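Local structure of uncharacterized protein BAD_0989 (Bifidobacterium adolescentis ATCC 15703, 3CYM) at residues F410-G415 and W419-V424; R405-F410 and E426-A431; W58-K63 and P106-L111; F133-V138 and I177-K182. The protein is uncharacterised, but probably binds nucleic acid and acts as a 3'-5' exonuclease of the ribonuclease D type. All blocks are in the same frame, centred on the assembly; numbering follows the deposited sequence. Where two conformers were deposited one is given.

Contact 1: F410-G415 and W419-V424; sequences FLSEQG and WQVSLV
Leu411 meets Val421 and Val424 in a small apolar contact between two consecutive helices, 407-414 and 418-433. Together they form a helical hairpin in the C-terminal, HRDC-like part of the chain. The axes of the short segments run nearly antiparallel, at 156°, and approach to 9.8 Å. No hydrogen bond crosses between them.

Leu411 touches with its stem and one methyl. Its CB lies 4.2 Å from Val421 CG2, while CD2 reaches further along the partner helix to Val424 CG1 at 4.0 Å. The Leu411 and Val424 side chains cross at about a right angle. Val421 has CG1 anti to the backbone N (chi1 176°). This leaves CG2 beside the backbone N, and CG2 touches both Leu411 CB and the backbone N of Ser412. Ser412 OG is close to the same methyl.

Gly415 ends the first helix. It has a positive phi of 119° and bonds back into the last turn, a Schellman motif. Its N donates to Ser412 O at 2.9 Å, with a weak second bond to Leu411 O. At these angles a CB would be jammed against the carbonyl O of Gln414.

Beyond the hairpin, Leu411 also packs on Ile388. Helix 390-397 touches Leu411 through Leu396, and helix 360-380 touches Val424 through Ile376.

Contact 2: R405-F410 and E426-A431; sequences RDVARF and ESVSRA
Val407 carries this contact, reaching from the first turn of helix 407-414 to Val428 and Ser429 on helix 418-433. Its CB sits 4.0 Å from Ser429 OG. From there the two methyls part. CG1, anti to the backbone N (chi1 175°), goes to Val428, where it lies 3.8 Å from CG1 and 4.1 Å from CB. CG2 goes to Ser429 instead, 3.5 Å from its OG and 3.8 Å from its CA. The fork of Val407 thus spans two successive residues of the other helix. Shortening Val407 to an alanine is likely to open a gap beside Val428 CG1 and take away the methyl that now lies against Ser429.

Just before the helix, Asp406 is the N-cap. Its OD2 accepts a weak capping bond from Arg409 N, at 3.3 Å. Arg409 NE lies near Asp406 OD1, but that oxygen is well out of the guanidinium plane, so only the charges pair. Arg405 turns back and lays its guanidinium against Phe410, with Phe410 CE1 over the centre of the group, a cation-pi contact.

Val407 also touches Ala425 and Ile432, and Val428 packs on Val369 and Val373 of helix 360-380. No polar bond crosses the contact. The salt bridges Asp406-Arg409 and Glu426-Arg430 each stay within one segment. The joint therefore rests on van der Waals packing, methyl on methyl at Val428 and methyl on hydroxyl at Ser429.

Contact 3: W58-K63 and P106-L111; sequences WLVQFK and PGFDEL
Val60 and Phe108 meet where strand 59-63 and helix 106-111 lie almost at right angles, their axes 99° apart in direction and 11.0 Å apart at the closest point. This is helix-on-sheet packing in the RNase H-like 3'-5' exonuclease fold, against the central mixed sheet.

Val60 CG2 comes up to the edge of the Phe108 ring, in its plane, 3.8 Å from CE2. Phe108 starts out to the side of the strand, and its CG is anti to the carbonyl carbon (chi1 -70°); the ring then leads back toward the sheet. The Phe62 ring lies obliquely to it, with planes at 34° and centroids 6.0 Å apart. Their nearest atoms are Phe62 CZ and Phe108 CE2, at 4.4 Å. Trp96 meets Phe108 edge-to-face, and Met113 touches both phenylalanines.

Gln61 points the other way from the helix. Its NE2 donates to Glu46 OE2 and to Ala169 O. Glu46 binds sodium with Asp44 and Asp172, so Gln61 is in the second shell and probably helps hold Glu46 in place. Trp58 and Leu59 both face Glu46 in a classic beta bulge. The Phe108 side chain is itself about 8 Å from a bound sodium ion. The helix therefore packs close to the metal site.

About one turn along the helix from Phe108, Leu111 CD1 approaches the same methyl, Val60 CG2, at 4.2 Å.

Contact 4: F133-V138 and I177-K182; sequences FGLAAV and IELETK
Leu179 of helix 176-190 points its forked end at Leu135 and Val138, in the first turn of helix 135-143. This is the tight part. Leu179 CD1 touches two partners, Leu135 CD1 and Val138 CG1, each at 4.0 Å. Leu179 CD2 lies 3.9 Å from Val138 CG1 and equally close to the backbone O of Val138. The Val138 and Leu179 side chains cross at about a right angle. Leu135 reaches in with its tip: CG is anti to the backbone N (chi1 -174°), which carries CD1 across to the other helix. Cutting Leu179 back to an alanine would probably leave both Leu135 CD1 and Val138 CG1 without their mate and open a gap between the helices.

The solvent side of helix 176-190 is at Thr181 and Lys182, both exposed. Thr181 OG1 donates to Ile177 O at 3.0 Å, tilted 23° from the carbonyl plane. Thr181 N reaches that oxygen from the opposite face. Ile177 and the buried Glu180 instead touch strand 95-98. Gly134, the N-cap of helix 135-143, is also exposed, and its O takes the bond from Val138 N.

Leu179 further packs on Phe142 and Leu143, while Leu135 also touches His99. The Leu135 side chain is about 6 Å from a bound sodium ion, so this end of the contact lies near the metal. The joint itself is methyl packing, with one carbonyl oxygen and no hydrogen bond.

How the contacts relate
From the N terminus, contact 3 comes first. It closes the loop between 63 and 106 and ties a central strand to a helix on the sheet. Contact 4 follows in series, joining helix 135-143 to helix 176-190 within the same exonuclease domain. These two do not touch, but their nearest atoms are about 5 Å apart. The C-terminal region holds the other pair. Contact 2 spans 405-431, and contact 1 nests inside it; both join helices 407-414 and 418-433, and their segments overlap at Phe410. They touch where Val421 CG1 packs on Ala408 O. Contacts 1 and 4 stay about 14 Å apart at their nearest atoms.

Contact 1: F410-G415 and W419-V424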
loop_
_atom_site.group_PDB
_atom_site.type_symbol
_atom_site.label_atom_id
_atom_site.label_comp_id
_atom_site.label_asym_id
_atom_site.label_seq_id
_atom_site.Cartn_x
_atom_site.Cartn_y
_atom_site.Cartn_z
ATOM N N PHE A 410 -23.576 15.384 0.275
ATOM C CA PHE A 410 -23.382 13.927 0.285
ATOM C C PHE A 410 -21.976 13.553 -0.148
ATOM O O PHE A 410 -21.350 12.696 0.469
ATOM C CB PHE A 410 -24.394 13.209 -0.624
ATOM C CG PHE A 410 -24.351 11.698 -0.520
ATOM C CD1 PHE A 410 -25.156 11.031 0.400
ATOM C CD2 PHE A 410 -23.510 10.943 -1.340
ATOM C CE1 PHE A 410 -25.116 9.643 0.507
ATOM C CE2 PHE A 410 -23.463 9.558 -1.235
ATOM C CZ PHE A 410 -24.272 8.905 -0.318
ATOM N N LEU A 411 -21.499 14.195 -1.214
ATOM C CA LEU A 411 -20.175 13.919 -1.774
ATOM C C LEU A 411 -19.066 14.323 -0.827
ATOM O O LEU A 411 -18.061 13.624 -0.706
ATOM C CB LEU A 411 -20.010 14.627 -3.120
ATOM C CG LEU A 411 -20.139 13.829 -4.420
ATOM C CD1 LEU A 411 -21.114 12.657 -4.360
ATOM C CD2 LEU A 411 -20.484 14.797 -5.531
ATOM N N SER A 412 -19.271 15.452 -0.154
ATOM C CA SER A 412 -18.354 15.959 0.861
ATOM C C SER A 412 -18.276 14.992 2.050
ATOM O O SER A 412 -17.182 14.569 2.442
ATOM C CB SER A 412 -18.805 17.352 1.313
ATOM O OG SER A 412 -17.702 18.222 1.464
ATOM N N GLU A 413 -19.437 14.614 2.588
ATOM C CA GLU A 413 -19.534 13.632 3.680
ATOM C C GLU A 413 -18.976 12.238 3.329
ATOM O O GLU A 413 -18.626 11.466 4.225
ATOM C CB GLU A 413 -20.979 13.541 4.202
ATOM C CG GLU A 413 -21.302 14.579 5.290
ATOM C CD GLU A 413 -22.797 14.836 5.489
ATOM O OE1 GLU A 413 -23.135 15.812 6.199
ATOM O OE2 GLU A 413 -23.633 14.081 4.942
ATOM N N GLN A 414 -18.889 11.932 2.032
ATOM C CA GLN A 414 -18.259 10.699 1.547
ATOM C C GLN A 414 -16.736 10.749 1.671
ATOM O O GLN A 414 -16.077 9.712 1.810
ATOM C CB GLN A 414 -18.650 10.417 0.088
ATOM C CG GLN A 414 -20.043 9.840 -0.097
ATOM C CD GLN A 414 -20.134 8.373 0.275
ATOM O OE1 GLN A 414 -19.621 7.514 -0.432
ATOM N NE2 GLN A 414 -20.794 8.082 1.386
ATOM N N GLY A 415 -16.188 11.959 1.617
ATOM C CA GLY A 415 -14.750 12.171 1.737
ATOM C C GLY A 415 -14.110 12.818 0.523
ATOM O O GLY A 415 -12.876 12.879 0.433
ATOM N N TRP A 419 -12.352 20.772 -3.982
ATOM C CA TRP A 419 -12.180 21.025 -5.417
ATOM C C TRP A 419 -12.985 20.054 -6.284
ATOM O O TRP A 419 -13.463 20.431 -7.352
ATOM C CB TRP A 419 -10.704 21.029 -5.834
ATOM C CG TRP A 419 -10.008 19.683 -5.828
ATOM C CD1 TRP A 419 -9.325 19.121 -4.788
ATOM C CD2 TRP A 419 -9.910 18.751 -6.917
ATOM N NE1 TRP A 419 -8.816 17.897 -5.152
ATOM C CE2 TRP A 419 -9.148 17.649 -6.458
ATOM C CE3 TRP A 419 -10.385 18.741 -8.236
ATOM C CZ2 TRP A 419 -8.869 16.535 -7.265
ATOM C CZ3 TRP A 419 -10.098 17.639 -9.042
ATOM C CH2 TRP A 419 -9.350 16.551 -8.551
ATOM N N GLN A 420 -13.138 18.822 -5.801
ATOM C CA GLN A 420 -13.855 17.783 -6.523
ATOM C C GLN A 420 -15.336 18.088 -6.505
ATOM O O GLN A 420 -15.983 18.018 -7.533
ATOM C CB GLN A 420 -13.582 16.407 -5.926
ATOM C CG GLN A 420 -12.121 16.048 -5.908
ATOM C CD GLN A 420 -11.864 14.650 -5.454
ATOM O OE1 GLN A 420 -12.380 14.209 -4.429
ATOM N NE2 GLN A 420 -11.062 13.930 -6.217
ATOM N N VAL A 421 -15.838 18.466 -5.332
ATOM C CA VAL A 421 -17.225 18.906 -5.129
ATOM C C VAL A 421 -17.576 20.159 -5.950
ATOM O O VAL A 421 -18.594 20.189 -6.631
ATOM C CB VAL A 421 -17.514 19.131 -3.618
ATOM C CG1 VAL A 421 -18.912 19.679 -3.397
ATOM C CG2 VAL A 421 -17.339 17.834 -2.850
ATOM N N SER A 422 -16.724 21.177 -5.894
ATOM C CA SER A 422 -16.906 22.393 -6.685
ATOM C C SER A 422 -16.899 22.171 -8.197
ATOM O O SER A 422 -17.624 22.841 -8.922
ATOM C CB SER A 422 -15.836 23.411 -6.322
ATOM O OG SER A 422 -15.972 23.798 -4.967
ATOM N N LEU A 423 -16.080 21.229 -8.660
ATOM C CA LEU A 423 -15.996 20.893 -10.079
ATOM C C LEU A 423 -17.167 20.034 -10.550
ATOM O O LEU A 423 -17.620 20.155 -11.680
ATOM C CB LEU A 423 -14.674 20.179 -10.371
ATOM C CG LEU A 423 -14.252 19.932 -11.819
ATOM C CD1 LEU A 423 -14.079 21.242 -12.597
ATOM C CD2 LEU A 423 -12.984 19.102 -11.852
ATOM N N VAL A 424 -17.676 19.186 -9.671
ATOM C CA VAL A 424 -18.513 18.079 -10.113
ATOM C C VAL A 424 -19.990 18.198 -9.722
ATOM O O VAL A 424 -20.861 17.905 -10.537
ATOM C CB VAL A 424 -17.844 16.714 -9.687
ATOM C CG1 VAL A 424 -18.808 15.706 -9.079
ATOM C CG2 VAL A 424 -17.024 16.130 -10.834
#

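Contact 2: R405-F410 and E426-A431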
loop_
_atom_site.group_PDB
_atom_site.type_symbol
_atom_site.label_atom_id
_atom_site.label_comp_id
_atom_site.label_asym_id
_atom_site.label_seq_id
_atom_site.Cartn_x
_atom_site.Cartn_y
_atom_site.Cartn_z
ATOM N N ARG A 405 -31.246 13.906 -2.942
ATOM C CA ARG A 405 -29.861 14.022 -2.487
ATOM C C ARG A 405 -29.420 15.478 -2.487
ATOM O O ARG A 405 -29.699 16.225 -3.435
ATOM C CB ARG A 405 -28.911 13.240 -3.397
ATOM C CG ARG A 405 -29.061 11.737 -3.390
ATOM C CD ARG A 405 -28.667 11.134 -2.065
ATOM N NE ARG A 405 -27.978 9.862 -2.266
ATOM C CZ ARG A 405 -27.935 8.872 -1.383
ATOM N NH1 ARG A 405 -28.549 8.984 -0.210
ATOM N NH2 ARG A 405 -27.264 7.768 -1.675
ATOM N N ASP A 406 -28.744 15.886 -1.421
ATOM C CA ASP A 406 -27.954 17.104 -1.474
ATOM C C ASP A 406 -26.614 16.618 -1.993
ATOM O O ASP A 406 -25.800 16.115 -1.225
ATOM C CB ASP A 406 -27.820 17.752 -0.088
ATOM C CG ASP A 406 -27.119 19.122 -0.123
ATOM O OD1 ASP A 406 -27.359 19.905 0.821
ATOM O OD2 ASP A 406 -26.323 19.424 -1.054
ATOM N N VAL A 407 -26.409 16.764 -3.302
ATOM C CA VAL A 407 -25.252 16.187 -4.004
ATOM C C VAL A 407 -23.935 16.711 -3.438
ATOM O O VAL A 407 -23.076 15.923 -3.041
ATOM C CB VAL A 407 -25.329 16.416 -5.541
ATOM C CG1 VAL A 407 -24.072 15.924 -6.244
ATOM C CG2 VAL A 407 -26.547 15.725 -6.128
ATOM N N ALA A 408 -23.801 18.036 -3.376
ATOM C CA ALA A 408 -22.602 18.675 -2.844
ATOM C C ALA A 408 -22.269 18.236 -1.414
ATOM O O ALA A 408 -21.104 17.965 -1.116
ATOM C CB ALA A 408 -22.718 20.192 -2.937
ATOM N N ARG A 409 -23.286 18.143 -0.552
ATOM C CA ARG A 409 -23.097 17.717 0.841
ATOM C C ARG A 409 -22.798 16.220 0.972
ATOM O O ARG A 409 -21.868 15.840 1.690
ATOM C CB ARG A 409 -24.293 18.127 1.721
ATOM C CG ARG A 409 -24.212 17.666 3.190
ATOM C CD ARG A 409 -25.404 18.138 4.030
ATOM N NE ARG A 409 -26.695 17.836 3.405
ATOM C CZ ARG A 409 -27.881 17.961 4.001
ATOM N NH1 ARG A 409 -27.969 18.375 5.260
ATOM N NH2 ARG A 409 -28.989 17.662 3.335
ATOM N N PHE A 410 -23.576 15.384 0.275
ATOM C CA PHE A 410 -23.382 13.927 0.285
ATOM C C PHE A 410 -21.976 13.553 -0.148
ATOM O O PHE A 410 -21.350 12.696 0.469
ATOM C CB PHE A 410 -24.394 13.209 -0.624
ATOM C CG PHE A 410 -24.351 11.698 -0.520
ATOM C CD1 PHE A 410 -25.156 11.031 0.400
ATOM C CD2 PHE A 410 -23.510 10.943 -1.340
ATOM C CE1 PHE A 410 -25.116 9.643 0.507
ATOM C CE2 PHE A 410 -23.463 9.558 -1.235
ATOM C CZ PHE A 410 -24.272 8.905 -0.318
ATOM N N GLU A 426 -22.661 20.166 -9.177
ATOM C CA GLU A 426 -23.792 20.789 -9.872
ATOM C C GLU A 426 -24.158 20.028 -11.138
ATOM O O GLU A 426 -25.345 19.782 -11.399
ATOM C CB GLU A 426 -23.514 22.263 -10.202
ATOM C CG GLU A 426 -24.773 23.031 -10.599
ATOM C CD GLU A 426 -24.514 24.463 -11.020
ATOM O OE1 GLU A 426 -25.435 25.108 -11.555
ATOM O OE2 GLU A 426 -23.389 24.950 -10.826
ATOM N N SER A 427 -23.139 19.654 -11.911
ATOM C CA SER A 427 -23.360 18.889 -13.134
ATOM C C SER A 427 -23.920 17.508 -12.814
ATOM O O SER A 427 -24.719 16.980 -13.573
ATOM C CB SER A 427 -22.076 18.782 -13.959
ATOM O OG SER A 427 -21.828 19.984 -14.666
ATOM N N VAL A 428 -23.497 16.933 -11.687
ATOM C CA VAL A 428 -23.996 15.630 -11.248
ATOM C C VAL A 428 -25.465 15.767 -10.832
ATOM O O VAL A 428 -26.311 14.975 -11.258
ATOM C CB VAL A 428 -23.107 15.032 -10.125
ATOM C CG1 VAL A 428 -23.800 13.887 -9.406
ATOM C CG2 VAL A 428 -21.788 14.535 -10.714
ATOM N N SER A 429 -25.756 16.802 -10.039
ATOM C CA SER A 429 -27.123 17.175 -9.644
ATOM C C SER A 429 -28.060 17.321 -10.853
ATOM O O SER A 429 -29.183 16.821 -10.837
ATOM C CB SER A 429 -27.087 18.484 -8.852
ATOM O OG SER A 429 -28.002 18.465 -7.784
ATOM N N ARG A 430 -27.573 17.984 -11.902
ATOM C CA ARG A 430 -28.307 18.125 -13.159
ATOM C C ARG A 430 -28.523 16.802 -13.894
ATOM O O ARG A 430 -29.590 16.586 -14.474
ATOM C CB ARG A 430 -27.601 19.114 -14.080
ATOM C CG ARG A 430 -27.765 20.539 -13.651
ATOM C CD ARG A 430 -26.929 21.479 -14.496
ATOM N NE ARG A 430 -26.923 22.828 -13.934
ATOM C CZ ARG A 430 -26.657 23.934 -14.625
ATOM N NH1 ARG A 430 -26.372 23.873 -15.918
ATOM N NH2 ARG A 430 -26.681 25.112 -14.021
ATOM N N ALA A 431 -27.515 15.932 -13.883
ATOM C CA ALA A 431 -27.630 14.608 -14.503
ATOM C C ALA A 431 -28.671 13.737 -13.794
ATOM O O ALA A 431 -29.482 13.081 -14.449
ATOM C CB ALA A 431 -26.273 13.911 -14.549
#

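Contact 3: W58-K63 and P106-L111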
loop_
_atom_site.group_PDB
_atom_site.type_symbol
_atom_site.label_atom_id
_atom_site.label_comp_id
_atom_site.label_asym_id
_atom_site.label_seq_id
_atom_site.Cartn_x
_atom_site.Cartn_y
_atom_site.Cartn_z
ATOM N N TRP A 58 12.325 -1.973 6.531
ATOM C CA TRP A 58 13.659 -2.510 6.739
ATOM C C TRP A 58 14.732 -1.583 6.180
ATOM O O TRP A 58 15.938 -1.845 6.300
ATOM C CB TRP A 58 13.740 -3.913 6.143
ATOM C CG TRP A 58 13.080 -4.903 7.044
ATOM C CD1 TRP A 58 11.766 -5.282 7.027
ATOM C CD2 TRP A 58 13.684 -5.597 8.139
ATOM N NE1 TRP A 58 11.520 -6.187 8.032
ATOM C CE2 TRP A 58 12.678 -6.404 8.728
ATOM C CE3 TRP A 58 14.977 -5.632 8.672
ATOM C CZ2 TRP A 58 12.929 -7.233 9.813
ATOM C CZ3 TRP A 58 15.228 -6.456 9.752
ATOM C CH2 TRP A 58 14.204 -7.242 10.319
ATOM N N LEU A 59 14.279 -0.500 5.558
ATOM C CA LEU A 59 15.152 0.580 5.106
ATOM C C LEU A 59 14.332 1.851 4.932
ATOM O O LEU A 59 13.139 1.804 4.633
ATOM C CB LEU A 59 15.870 0.220 3.796
ATOM C CG LEU A 59 16.989 1.165 3.307
ATOM C CD1 LEU A 59 18.149 1.294 4.285
ATOM C CD2 LEU A 59 17.497 0.708 1.969
ATOM N N VAL A 60 14.992 2.985 5.131
ATOM C CA VAL A 60 14.371 4.289 5.038
ATOM C C VAL A 60 15.378 5.197 4.305
ATOM O O VAL A 60 16.560 5.219 4.644
ATOM C CB VAL A 60 13.964 4.762 6.458
ATOM C CG1 VAL A 60 14.198 6.192 6.645
ATOM C CG2 VAL A 60 12.501 4.401 6.758
ATOM N N GLN A 61 14.915 5.887 3.261
ATOM C CA GLN A 61 15.808 6.619 2.356
ATOM C C GLN A 61 15.453 8.089 2.318
ATOM O O GLN A 61 14.289 8.439 2.128
ATOM C CB GLN A 61 15.756 6.067 0.925
ATOM C CG GLN A 61 16.001 4.582 0.772
ATOM C CD GLN A 61 14.763 3.826 0.352
ATOM O OE1 GLN A 61 14.102 3.209 1.178
ATOM N NE2 GLN A 61 14.434 3.885 -0.931
ATOM N N PHE A 62 16.465 8.939 2.488
ATOM C CA PHE A 62 16.287 10.385 2.449
ATOM C C PHE A 62 17.312 11.088 1.589
ATOM O O PHE A 62 18.416 10.596 1.405
ATOM C CB PHE A 62 16.313 10.975 3.860
ATOM C CG PHE A 62 15.188 10.503 4.717
ATOM C CD1 PHE A 62 13.869 10.805 4.379
ATOM C CD2 PHE A 62 15.433 9.725 5.834
ATOM C CE1 PHE A 62 12.810 10.350 5.157
ATOM C CE2 PHE A 62 14.379 9.278 6.621
ATOM C CZ PHE A 62 13.062 9.584 6.273
ATOM N N LYS A 63 16.922 12.238 1.053
ATOM C CA LYS A 63 17.854 13.134 0.399
ATOM C C LYS A 63 17.442 14.571 0.667
ATOM O O LYS A 63 16.258 14.923 0.569
ATOM C CB LYS A 63 17.931 12.881 -1.118
ATOM C CG LYS A 63 19.089 13.619 -1.763
ATOM C CD LYS A 63 19.081 13.564 -3.275
ATOM C CE LYS A 63 20.382 14.142 -3.797
ATOM N NZ LYS A 63 20.460 14.168 -5.278
ATOM N N PRO A 106 2.275 5.420 6.699
ATOM C CA PRO A 106 2.006 4.678 7.939
ATOM C C PRO A 106 3.259 4.199 8.673
ATOM O O PRO A 106 3.316 4.274 9.907
ATOM C CB PRO A 106 1.178 3.481 7.458
ATOM C CG PRO A 106 0.584 3.918 6.176
ATOM C CD PRO A 106 1.654 4.746 5.542
ATOM N N GLY A 107 4.255 3.746 7.911
ATOM C CA GLY A 107 5.526 3.277 8.460
ATOM C C GLY A 107 6.361 4.385 9.067
ATOM O O GLY A 107 6.975 4.183 10.108
ATOM N N PHE A 108 6.386 5.546 8.410
ATOM C CA PHE A 108 7.048 6.748 8.935
ATOM C C PHE A 108 6.414 7.208 10.243
ATOM O O PHE A 108 7.122 7.524 11.196
ATOM C CB PHE A 108 7.000 7.908 7.931
ATOM C CG PHE A 108 7.870 7.719 6.712
ATOM C CD1 PHE A 108 7.560 8.369 5.532
ATOM C CD2 PHE A 108 8.993 6.897 6.737
ATOM C CE1 PHE A 108 8.350 8.207 4.404
ATOM C CE2 PHE A 108 9.790 6.738 5.615
ATOM C CZ PHE A 108 9.464 7.393 4.448
ATOM N N ASP A 109 5.081 7.250 10.271
ATOM C CA ASP A 109 4.312 7.541 11.485
ATOM C C ASP A 109 4.648 6.563 12.617
ATOM O O ASP A 109 4.839 6.971 13.765
ATOM C CB ASP A 109 2.813 7.492 11.187
ATOM C CG ASP A 109 1.966 7.700 12.421
ATOM O OD1 ASP A 109 1.314 6.728 12.870
ATOM O OD2 ASP A 109 1.965 8.831 12.946
ATOM N N GLU A 110 4.754 5.281 12.277
ATOM C CA GLU A 110 5.086 4.256 13.260
ATOM C C GLU A 110 6.498 4.334 13.834
ATOM O O GLU A 110 6.733 3.876 14.945
ATOM C CB GLU A 110 4.771 2.858 12.732
ATOM C CG GLU A 110 3.284 2.534 12.812
ATOM C CD GLU A 110 3.005 1.081 13.148
ATOM O OE1 GLU A 110 1.947 0.810 13.760
ATOM O OE2 GLU A 110 3.838 0.212 12.803
ATOM N N LEU A 111 7.427 4.931 13.096
ATOM C CA LEU A 111 8.767 5.185 13.636
ATOM C C LEU A 111 8.814 6.460 14.485
ATOM O O LEU A 111 9.771 6.687 15.225
ATOM C CB LEU A 111 9.821 5.195 12.519
ATOM C CG LEU A 111 10.162 3.810 11.943
ATOM C CD1 LEU A 111 10.686 3.885 10.514
ATOM C CD2 LEU A 111 11.142 3.050 12.824
#

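Contact 4: F133-V138 and I177-K182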
loop_
_atom_site.group_PDB
_atom_site.type_symbol
_atom_site.label_atom_id
_atom_site.label_comp_id
_atom_site.label_asym_id
_atom_site.label_seq_id
_atom_site.Cartn_x
_atom_site.Cartn_y
_atom_site.Cartn_z
ATOM N N PHE A 133 2.079 5.881 -14.221
ATOM C CA PHE A 133 2.445 6.795 -13.146
ATOM C C PHE A 133 3.310 6.149 -12.066
ATOM O O PHE A 133 3.297 6.582 -10.911
ATOM C CB PHE A 133 1.183 7.418 -12.531
ATOM C CG PHE A 133 0.096 6.418 -12.212
ATOM C CD1 PHE A 133 -0.976 6.232 -13.089
ATOM C CD2 PHE A 133 0.127 5.683 -11.029
ATOM C CE1 PHE A 133 -1.998 5.314 -12.793
ATOM C CE2 PHE A 133 -0.887 4.763 -10.723
ATOM C CZ PHE A 133 -1.954 4.586 -11.603
ATOM N N GLY A 134 4.058 5.114 -12.443
ATOM C CA GLY A 134 5.106 4.587 -11.580
ATOM C C GLY A 134 6.266 5.570 -11.562
ATOM O O GLY A 134 6.338 6.466 -12.415
ATOM N N LEU A 135 7.175 5.412 -10.601
ATOM C CA LEU A 135 8.319 6.323 -10.468
ATOM C C LEU A 135 9.137 6.443 -11.755
ATOM O O LEU A 135 9.371 7.548 -12.233
ATOM C CB LEU A 135 9.228 5.949 -9.287
ATOM C CG LEU A 135 10.358 6.960 -9.037
ATOM C CD1 LEU A 135 9.777 8.346 -8.692
ATOM C CD2 LEU A 135 11.365 6.513 -7.980
ATOM N N ALA A 136 9.524 5.305 -12.323
ATOM C CA ALA A 136 10.338 5.271 -13.535
ATOM C C ALA A 136 9.710 6.001 -14.736
ATOM O O ALA A 136 10.394 6.771 -15.421
ATOM C CB ALA A 136 10.687 3.829 -13.886
ATOM N N ALA A 137 8.414 5.778 -14.971
ATOM C CA ALA A 137 7.674 6.429 -16.070
ATOM C C ALA A 137 7.542 7.946 -15.889
ATOM O O ALA A 137 7.613 8.702 -16.864
ATOM C CB ALA A 137 6.301 5.788 -16.241
ATOM N N VAL A 138 7.368 8.369 -14.635
ATOM C CA VAL A 138 7.262 9.778 -14.246
ATOM C C VAL A 138 8.590 10.539 -14.369
ATOM O O VAL A 138 8.609 11.661 -14.886
ATOM C CB VAL A 138 6.639 9.931 -12.810
ATOM C CG1 VAL A 138 6.786 11.350 -12.255
ATOM C CG2 VAL A 138 5.172 9.536 -12.828
ATOM N N ILE A 177 13.500 15.721 -5.638
ATOM C CA ILE A 177 13.433 17.180 -5.500
ATOM C C ILE A 177 13.337 17.862 -6.872
ATOM O O ILE A 177 12.620 18.848 -7.026
ATOM C CB ILE A 177 14.492 17.804 -4.506
ATOM C CG1 ILE A 177 15.784 18.215 -5.201
ATOM C CG2 ILE A 177 14.775 16.903 -3.275
ATOM C CD1 ILE A 177 15.870 19.685 -5.436
ATOM N N GLU A 178 14.030 17.302 -7.863
ATOM C CA GLU A 178 13.966 17.790 -9.243
ATOM C C GLU A 178 12.623 17.463 -9.890
ATOM O O GLU A 178 12.132 18.232 -10.718
ATOM C CB GLU A 178 15.114 17.231 -10.096
ATOM C CG GLU A 178 16.491 17.749 -9.718
ATOM C CD GLU A 178 17.248 16.823 -8.776
ATOM O OE1 GLU A 178 16.633 15.901 -8.193
ATOM O OE2 GLU A 178 18.472 17.019 -8.620
ATOM N N LEU A 179 12.045 16.323 -9.514
ATOM C CA LEU A 179 10.700 15.956 -9.957
ATOM C C LEU A 179 9.674 16.973 -9.499
ATOM O O LEU A 179 8.940 17.513 -10.328
ATOM C CB LEU A 179 10.294 14.577 -9.444
ATOM C CG LEU A 179 10.453 13.364 -10.356
ATOM C CD1 LEU A 179 9.705 12.195 -9.719
ATOM C CD2 LEU A 179 9.962 13.637 -11.785
ATOM N N GLU A 180 9.653 17.240 -8.189
ATOM C CA GLU A 180 8.742 18.211 -7.573
ATOM C C GLU A 180 8.766 19.563 -8.288
ATOM O O GLU A 180 7.711 20.120 -8.576
ATOM C CB GLU A 180 9.054 18.402 -6.079
ATOM C CG GLU A 180 8.398 19.665 -5.499
ATOM C CD GLU A 180 8.688 19.943 -4.038
ATOM O OE1 GLU A 180 7.762 20.411 -3.341
ATOM O OE2 GLU A 180 9.826 19.718 -3.582
ATOM N N THR A 181 9.973 20.061 -8.572
ATOM C CA THR A 181 10.193 21.359 -9.228
ATOM C C THR A 181 9.507 21.441 -10.600
ATOM O O THR A 181 8.693 22.337 -10.820
ATOM C CB THR A 181 11.710 21.693 -9.336
ATOM O OG1 THR A 181 12.309 21.618 -8.035
ATOM C CG2 THR A 181 11.930 23.089 -9.894
ATOM N N LYS A 182 9.825 20.494 -11.489
ATOM C CA LYS A 182 9.190 20.375 -12.813
ATOM C C LYS A 182 7.679 20.168 -12.736
ATOM O O LYS A 182 6.935 20.761 -13.515
ATOM C CB LYS A 182 9.796 19.211 -13.614
ATOM C CG LYS A 182 11.195 19.453 -14.157
ATOM C CD LYS A 182 11.194 20.294 -15.432
ATOM C CE LYS A 182 12.614 20.522 -15.965
ATOM N NZ LYS A 182 13.393 21.470 -15.119
#